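Local coordinates for divalent ion tolerance protein CutA1 (Ehrlichia chaffeensis, PDB 4IYQ) that may bind copper ions and take part in tolerance to divalent metal ions, working as a trimer, at residues L27-T32 and E75-L80; D37-S42 and A54-N59; T31-E36 and I97-T102. All blocks are in the same frame, centred on the assembly; numbering follows the deposited sequence.

Overall arrangement
The three contacts lie in one ferredoxin-like subunit of a CutA trimer. Contact 1 joins the two central strands of the antiparallel sheet, 25-32 and 69-83. Contact 2 packs helix 35-47 on strand 53-66, at an outer position of the sheet within the chain. Its centre is about 7 Å from that of contact 1. Contact 3 fastens the end of strand 25-32 to the loop after helix 87-97, with its centre about 9 Å from each of the others. Along the chain, contact 2 is nested inside the loops closed by contacts 1 and 3, which share Thr31 and Thr32. Contacts 1 and 2 touch one neighbouring subunit, and contacts 1 and 3 the other, so the core sheet also reaches the trimer interface.

Contact 1 of 3, residues L27-T32 and E75-L80; sequences LLYTTT and ECAIIL
Leu28 and Leu80 pair across two antiparallel strands, joined by two backbone hydrogen bonds. Leu28 N donates to Leu80 O at 2.8 Å, and Leu80 N donates to Leu28 O at 2.7 Å. The same two-bond pattern holds Thr30 to Ile78 and Thr32 to Cys76. Tyr29 with Ile79 and Thr31 with Ala77 are the non-hydrogen-bonded pairs between them.

Tyr29 can be followed outward. Tyr29 CB lies 4.0 Å from Ile78 O. CG is anti to the backbone N (chi1 177°), and Tyr29 CD1 passes 3.8 Å from the same Ile78 O. Ile79 CG1 sits at the ring edge. CE1 and CZ then reach the methyl of Ala77. At the tip, Tyr29 OH is 3.8 Å from Ala77 CB and hydrogen-bonds Asn55 of the second subunit.

Leu28, Thr30, Thr32, Cys76, Ile78 and Leu80 point to the other face. There Thr30 and Ile78 lie side by side, with Thr30 CG2 3.7 Å from Ile78 CD1. Thr30 OG1 turns elsewhere and bonds Ala104 O. Near the end of strand 25-32, Thr31 OG1 is 3.2 Å from Glu75 OE1, a weak bond at most. The firmer partner of Glu75 is Tyr100, through OE2.

These are the central strands of the ferredoxin-like sheet. Strand 53-66 flanks 69-83, and strand 105-108 flanks 25-32. Helix 87-97 covers Leu28 and Leu80, while helix 35-47 covers Thr32 and Ile78. The Tyr29 face packs against neighbouring subunits.

Contact 2 of 3, residues D37-S42 and A54-N59; sequences DAYRIS and ANIFSN
Ile56 CG1 stands anti to the carbonyl carbon (chi1 -55°), and chi2 of 170° extends CD1 toward the helix. The same chi1 leaves CG2 anti to the backbone N, where it meets Ala38. Ile56 thus touches the helix with both branches. Ile56 CG2 lies 4.0 Å from Ala38 CB. Ile56 CD1 comes 4.1 Å from Tyr39 CA and 3.8 Å from Ser42 OG. The Tyr39 ring is also near, its CD1 4.4 Å from Ile56 CD1.

Ala54 also meets Ser42, one helical turn after Ala38, with Ala54 CB 3.3 Å from Ser42 OG. The hydroxyl at this apolar surface is satisfied within the helix. Ser42 OG donates to Ala38 O at 2.7 Å. Ser42 N gives a second bond to that oxygen from the opposite face of the carbonyl plane. No hydrogen bond joins the two segments; they meet by van der Waals packing.

The helix runs nearly antiparallel to the strand, with the segment axes 9.5 Å apart. Ala38 also rests on Thr32 and Ile78, spreading helix 35-47 over strands 25-32 and 69-83. Strand 53-66 continues the sheet into the third subunit, whose Val63 packs on Tyr39 and Ile56.

Contact 3 of 3, residues T31-E36 and I97-T102; sequences TTPTYE and IHPYDT
Pro33 meets Tyr100 and Pro99 where two crossover connections of the ferredoxin-like fold come together. Residues 31-36 lead from strand 25-32 into helix 35-47. Residues 97-102 follow helix 87-97.

The apolar contacts centre on Pro33. Pro33 CD lies 3.5 Å from Tyr100 CZ, the two side chains approaching from opposite directions. Pro33 CG is near Tyr100 CE1. Pro99 CG also comes 3.7 Å from Pro33 CD.

The polar contacts are carried by His98. Its CG is anti to the backbone N (chi1 -150°), which helps carry the imidazole to Thr31. His98 NE2 donates to Thr31 O at 2.8 Å, but the bond is bent (123°) and weak, although the oxygen lies near the ring plane. Thr30 OG1 is a second weak partner of NE2. Thr32 CG2 makes a van der Waals contact with His98 NE2 at 3.9 Å. Thr34 is the N-cap of helix 35-47, and Asp37 bonds its hydroxyl. Thr32 OG1 donates to Thr34 O across the turn.

The far side of the imidazole is fixed within its own loop: Tyr100 N donates to His98 ND1 at 3.1 Å, with the donor nitrogen 2° out of the imidazole plane.

Contact 1 of 3, residues L27-T32 and E75-L80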
# COMPACT_ATOMS: atom_id res chain seq x y z
N LEU A 27 -7.27 0.34 7.39
CA LEU A 27 -7.21 -0.18 6.04
C LEU A 27 -7.07 -1.71 6.09
O LEU A 27 -6.31 -2.26 6.90
CB LEU A 27 -6.04 0.43 5.29
CG LEU A 27 -5.94 1.95 5.21
CD1 LEU A 27 -4.68 2.32 4.44
CD2 LEU A 27 -7.17 2.59 4.60
N LEU A 28 -7.80 -2.40 5.22
CA LEU A 28 -7.60 -3.83 5.07
C LEU A 28 -7.06 -4.12 3.68
O LEU A 28 -7.52 -3.57 2.68
CB LEU A 28 -8.90 -4.60 5.32
CG LEU A 28 -9.21 -4.92 6.79
CD1 LEU A 28 -9.61 -3.68 7.55
CD2 LEU A 28 -10.27 -6.00 6.93
N TYR A 29 -6.10 -5.03 3.64
CA TYR A 29 -5.48 -5.44 2.39
C TYR A 29 -5.66 -6.94 2.18
O TYR A 29 -5.42 -7.73 3.09
CB TYR A 29 -3.99 -5.06 2.43
CG TYR A 29 -3.16 -5.48 1.24
CD1 TYR A 29 -2.97 -4.61 0.18
CD2 TYR A 29 -2.53 -6.72 1.20
CE1 TYR A 29 -2.19 -4.95 -0.90
CE2 TYR A 29 -1.75 -7.09 0.11
CZ TYR A 29 -1.58 -6.19 -0.94
OH TYR A 29 -0.80 -6.51 -2.03
N THR A 30 -6.06 -7.33 0.97
CA THR A 30 -6.20 -8.74 0.64
C THR A 30 -5.94 -8.92 -0.86
O THR A 30 -5.94 -7.95 -1.64
CB THR A 30 -7.62 -9.31 1.02
OG1 THR A 30 -7.62 -10.74 0.98
CG2 THR A 30 -8.71 -8.78 0.08
N THR A 31 -5.72 -10.17 -1.28
CA THR A 31 -5.54 -10.45 -2.69
C THR A 31 -6.53 -11.53 -3.16
O THR A 31 -6.98 -12.34 -2.38
CB THR A 31 -4.08 -10.87 -2.99
OG1 THR A 31 -3.79 -12.07 -2.26
CG2 THR A 31 -3.11 -9.81 -2.55
N THR A 32 -6.84 -11.54 -4.45
CA THR A 32 -7.81 -12.48 -5.02
C THR A 32 -7.29 -13.03 -6.34
O THR A 32 -6.48 -12.40 -6.99
CB THR A 32 -9.18 -11.82 -5.26
OG1 THR A 32 -9.01 -10.68 -6.11
CG2 THR A 32 -9.81 -11.37 -3.95
N GLU A 75 -2.93 -11.89 -9.77
CA GLU A 75 -3.97 -11.62 -8.79
C GLU A 75 -4.47 -10.17 -8.88
O GLU A 75 -3.94 -9.35 -9.63
CB GLU A 75 -3.47 -11.89 -7.37
CG GLU A 75 -2.97 -13.31 -7.07
CD GLU A 75 -2.67 -13.53 -5.58
OE1 GLU A 75 -2.05 -12.66 -4.93
OE2 GLU A 75 -3.04 -14.60 -5.05
N CYS A 76 -5.51 -9.89 -8.11
CA CYS A 76 -5.88 -8.51 -7.83
C CYS A 76 -5.58 -8.24 -6.36
O CYS A 76 -5.70 -9.13 -5.52
CB CYS A 76 -7.34 -8.27 -8.14
SG CYS A 76 -7.68 -8.40 -9.90
N ALA A 77 -5.18 -7.02 -6.06
CA ALA A 77 -5.04 -6.62 -4.67
C ALA A 77 -6.18 -5.68 -4.34
O ALA A 77 -6.70 -5.00 -5.22
CB ALA A 77 -3.68 -5.98 -4.41
N ILE A 78 -6.59 -5.66 -3.08
CA ILE A 78 -7.62 -4.72 -2.66
C ILE A 78 -7.22 -3.99 -1.40
O ILE A 78 -6.73 -4.59 -0.46
CB ILE A 78 -8.97 -5.37 -2.38
CG1 ILE A 78 -9.23 -6.58 -3.27
CG2 ILE A 78 -10.08 -4.33 -2.49
CD1 ILE A 78 -10.47 -7.34 -2.85
N ILE A 79 -7.45 -2.68 -1.39
CA ILE A 79 -7.41 -1.90 -0.17
C ILE A 79 -8.84 -1.56 0.20
O ILE A 79 -9.59 -0.97 -0.58
CB ILE A 79 -6.58 -0.62 -0.33
CG1 ILE A 79 -5.11 -0.97 -0.57
CG2 ILE A 79 -6.70 0.25 0.91
CD1 ILE A 79 -4.26 0.25 -0.88
N LEU A 80 -9.23 -1.95 1.41
CA LEU A 80 -10.57 -1.73 1.91
C LEU A 80 -10.51 -0.72 3.04
O LEU A 80 -9.57 -0.75 3.85
CB LEU A 80 -11.16 -3.05 2.39
CG LEU A 80 -11.04 -4.15 1.33
CD1 LEU A 80 -11.03 -5.54 1.95
CD2 LEU A 80 -12.17 -4.01 0.33

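Contact 2 of 3, residues D37-S42 and A54-N59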
# COMPACT_ATOMS: atom_id res chain seq x y z
N ASP A 37 -13.63 -11.89 -8.37
CA ASP A 37 -13.57 -12.22 -6.95
C ASP A 37 -13.41 -10.96 -6.08
O ASP A 37 -14.06 -10.84 -5.03
CB ASP A 37 -12.41 -13.18 -6.67
CG ASP A 37 -12.68 -14.58 -7.18
OD1 ASP A 37 -13.71 -15.18 -6.81
OD2 ASP A 37 -11.84 -15.09 -7.96
N ALA A 38 -12.56 -10.04 -6.52
CA ALA A 38 -12.31 -8.80 -5.78
C ALA A 38 -13.54 -7.90 -5.77
O ALA A 38 -13.89 -7.30 -4.75
CB ALA A 38 -11.13 -8.06 -6.36
N TYR A 39 -14.22 -7.82 -6.91
CA TYR A 39 -15.41 -7.00 -6.99
C TYR A 39 -16.47 -7.58 -6.06
O TYR A 39 -17.12 -6.86 -5.31
CB TYR A 39 -15.94 -6.92 -8.43
CG TYR A 39 -16.96 -5.84 -8.63
CD1 TYR A 39 -16.57 -4.52 -8.86
CD2 TYR A 39 -18.32 -6.12 -8.56
CE1 TYR A 39 -17.52 -3.51 -9.04
CE2 TYR A 39 -19.27 -5.12 -8.74
CZ TYR A 39 -18.86 -3.82 -8.97
OH TYR A 39 -19.80 -2.83 -9.14
N ARG A 40 -16.59 -8.90 -6.10
CA ARG A 40 -17.59 -9.59 -5.31
C ARG A 40 -17.39 -9.34 -3.81
O ARG A 40 -18.33 -9.03 -3.09
CB ARG A 40 -17.56 -11.09 -5.61
CG ARG A 40 -18.38 -11.94 -4.66
CD ARG A 40 -18.38 -13.42 -5.08
NE ARG A 40 -19.14 -14.22 -4.12
CZ ARG A 40 -18.64 -14.78 -3.03
NH1 ARG A 40 -17.34 -14.66 -2.73
NH2 ARG A 40 -19.44 -15.48 -2.24
N ILE A 41 -16.16 -9.47 -3.35
CA ILE A 41 -15.86 -9.22 -1.95
C ILE A 41 -16.16 -7.76 -1.58
O ILE A 41 -16.78 -7.47 -0.55
CB ILE A 41 -14.39 -9.56 -1.66
CG1 ILE A 41 -14.22 -11.07 -1.66
CG2 ILE A 41 -13.97 -8.99 -0.33
CD1 ILE A 41 -12.79 -11.52 -1.61
N SER A 42 -15.74 -6.87 -2.46
CA SER A 42 -15.96 -5.45 -2.29
C SER A 42 -17.45 -5.20 -2.13
O SER A 42 -17.90 -4.56 -1.18
CB SER A 42 -15.40 -4.70 -3.49
OG SER A 42 -13.99 -4.85 -3.56
N ALA A 54 -13.61 0.34 -1.61
CA ALA A 54 -12.55 -0.57 -1.99
C ALA A 54 -11.74 0.01 -3.14
O ALA A 54 -12.31 0.55 -4.09
CB ALA A 54 -13.13 -1.94 -2.38
N ASN A 55 -10.43 -0.13 -3.06
CA ASN A 55 -9.58 0.18 -4.21
C ASN A 55 -9.02 -1.12 -4.77
O ASN A 55 -8.29 -1.84 -4.09
CB ASN A 55 -8.44 1.14 -3.83
CG ASN A 55 -8.95 2.51 -3.44
OD1 ASN A 55 -10.06 2.90 -3.80
ND2 ASN A 55 -8.14 3.25 -2.71
N ILE A 56 -9.38 -1.43 -6.01
CA ILE A 56 -8.95 -2.68 -6.61
C ILE A 56 -7.82 -2.44 -7.59
O ILE A 56 -7.95 -1.65 -8.53
CB ILE A 56 -10.11 -3.40 -7.32
CG1 ILE A 56 -11.28 -3.61 -6.34
CG2 ILE A 56 -9.63 -4.72 -7.88
CD1 ILE A 56 -12.57 -4.10 -7.00
N PHE A 57 -6.70 -3.11 -7.33
CA PHE A 57 -5.52 -3.10 -8.17
C PHE A 57 -5.46 -4.42 -8.97
O PHE A 57 -5.42 -5.51 -8.38
CB PHE A 57 -4.24 -2.95 -7.34
CG PHE A 57 -4.19 -1.71 -6.48
CD1 PHE A 57 -5.03 -1.57 -5.37
CD2 PHE A 57 -3.26 -0.70 -6.75
CE1 PHE A 57 -4.97 -0.44 -4.58
CE2 PHE A 57 -3.20 0.44 -5.97
CZ PHE A 57 -4.05 0.58 -4.88
N SER A 58 -5.46 -4.31 -10.29
CA SER A 58 -5.45 -5.49 -11.18
C SER A 58 -4.05 -5.90 -11.65
O SER A 58 -3.09 -5.13 -11.54
CB SER A 58 -6.33 -5.21 -12.38
OG SER A 58 -7.66 -5.08 -11.94
N ASN A 59 -3.95 -7.11 -12.19
CA ASN A 59 -2.70 -7.60 -12.80
C ASN A 59 -1.50 -7.40 -11.89
O ASN A 59 -0.49 -6.83 -12.29
CB ASN A 59 -2.44 -6.93 -14.16

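Contact 3 of 3, residues T31-E36 and I97-T102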
# COMPACT_ATOMS: atom_id res chain seq x y z
N THR A 31 -5.72 -10.17 -1.28
CA THR A 31 -5.54 -10.45 -2.69
C THR A 31 -6.53 -11.53 -3.16
O THR A 31 -6.98 -12.34 -2.38
CB THR A 31 -4.08 -10.87 -2.99
OG1 THR A 31 -3.79 -12.07 -2.26
CG2 THR A 31 -3.11 -9.81 -2.55
N THR A 32 -6.84 -11.54 -4.45
CA THR A 32 -7.81 -12.48 -5.02
C THR A 32 -7.29 -13.03 -6.34
O THR A 32 -6.48 -12.40 -6.99
CB THR A 32 -9.18 -11.82 -5.26
OG1 THR A 32 -9.01 -10.68 -6.11
CG2 THR A 32 -9.81 -11.37 -3.95
N PRO A 33 -7.73 -14.24 -6.71
CA PRO A 33 -7.25 -14.79 -7.98
C PRO A 33 -7.75 -14.05 -9.22
O PRO A 33 -7.04 -14.00 -10.21
CB PRO A 33 -7.77 -16.24 -7.95
CG PRO A 33 -8.86 -16.25 -6.95
CD PRO A 33 -8.51 -15.22 -5.93
N THR A 34 -8.95 -13.48 -9.18
CA THR A 34 -9.48 -12.77 -10.33
C THR A 34 -10.01 -11.40 -9.94
O THR A 34 -10.23 -11.13 -8.76
CB THR A 34 -10.63 -13.54 -10.98
OG1 THR A 34 -11.84 -13.27 -10.25
CG2 THR A 34 -10.33 -15.04 -11.01
N TYR A 35 -10.25 -10.55 -10.93
CA TYR A 35 -10.93 -9.28 -10.69
C TYR A 35 -12.35 -9.50 -10.15
O TYR A 35 -12.78 -8.80 -9.23
CB TYR A 35 -10.98 -8.43 -11.96
CG TYR A 35 -11.77 -7.15 -11.80
CD1 TYR A 35 -11.19 -6.01 -11.22
CD2 TYR A 35 -13.10 -7.07 -12.22
CE1 TYR A 35 -11.92 -4.84 -11.06
CE2 TYR A 35 -13.83 -5.90 -12.05
CZ TYR A 35 -13.24 -4.79 -11.47
OH TYR A 35 -13.96 -3.64 -11.32
N GLU A 36 -13.07 -10.46 -10.72
CA GLU A 36 -14.46 -10.72 -10.33
C GLU A 36 -14.55 -11.07 -8.85
O GLU A 36 -15.43 -10.57 -8.15
CB GLU A 36 -15.06 -11.85 -11.19
N ILE A 97 -15.88 -15.68 2.97
CA ILE A 97 -16.32 -15.64 1.58
C ILE A 97 -15.18 -15.72 0.57
O ILE A 97 -15.44 -15.81 -0.63
CB ILE A 97 -17.12 -14.35 1.27
CG1 ILE A 97 -16.18 -13.13 1.26
CG2 ILE A 97 -18.27 -14.19 2.26
CD1 ILE A 97 -16.88 -11.82 1.12
N HIS A 98 -13.94 -15.71 1.05
CA HIS A 98 -12.76 -15.70 0.17
C HIS A 98 -12.58 -17.03 -0.57
O HIS A 98 -12.73 -18.11 0.01
CB HIS A 98 -11.51 -15.39 0.99
CG HIS A 98 -10.45 -14.69 0.22
ND1 HIS A 98 -9.68 -15.33 -0.73
CD2 HIS A 98 -10.02 -13.41 0.25
CE1 HIS A 98 -8.82 -14.47 -1.25
NE2 HIS A 98 -9.01 -13.29 -0.68
N PRO A 99 -12.23 -16.96 -1.85
CA PRO A 99 -11.94 -18.19 -2.62
C PRO A 99 -10.76 -19.00 -2.07
O PRO A 99 -10.77 -20.23 -2.15
CB PRO A 99 -11.62 -17.66 -4.03
CG PRO A 99 -11.37 -16.16 -3.86
CD PRO A 99 -12.20 -15.75 -2.68
N TYR A 100 -9.76 -18.32 -1.51
CA TYR A 100 -8.60 -19.01 -0.94
C TYR A 100 -8.92 -19.59 0.44
O TYR A 100 -9.62 -18.96 1.23
CB TYR A 100 -7.39 -18.07 -0.81
CG TYR A 100 -6.79 -17.55 -2.10
CD1 TYR A 100 -6.94 -18.23 -3.30
CD2 TYR A 100 -6.06 -16.35 -2.11
CE1 TYR A 100 -6.38 -17.74 -4.48
CE2 TYR A 100 -5.50 -15.85 -3.28
CZ TYR A 100 -5.66 -16.55 -4.46
OH TYR A 100 -5.10 -16.05 -5.62
N ASP A 101 -8.37 -20.76 0.73
CA ASP A 101 -8.44 -21.33 2.07
C ASP A 101 -7.61 -20.51 3.04
O ASP A 101 -8.01 -20.29 4.18
CB ASP A 101 -7.94 -22.78 2.08
CG ASP A 101 -8.83 -23.69 1.28
OD1 ASP A 101 -8.30 -24.41 0.40
OD2 ASP A 101 -10.05 -23.69 1.53
N THR A 102 -6.45 -20.08 2.58
CA THR A 102 -5.58 -19.24 3.39
C THR A 102 -5.34 -17.90 2.71
O THR A 102 -4.31 -17.70 2.08
CB THR A 102 -4.23 -19.91 3.65
OG1 THR A 102 -4.46 -21.25 4.10
CG2 THR A 102 -3.44 -19.12 4.71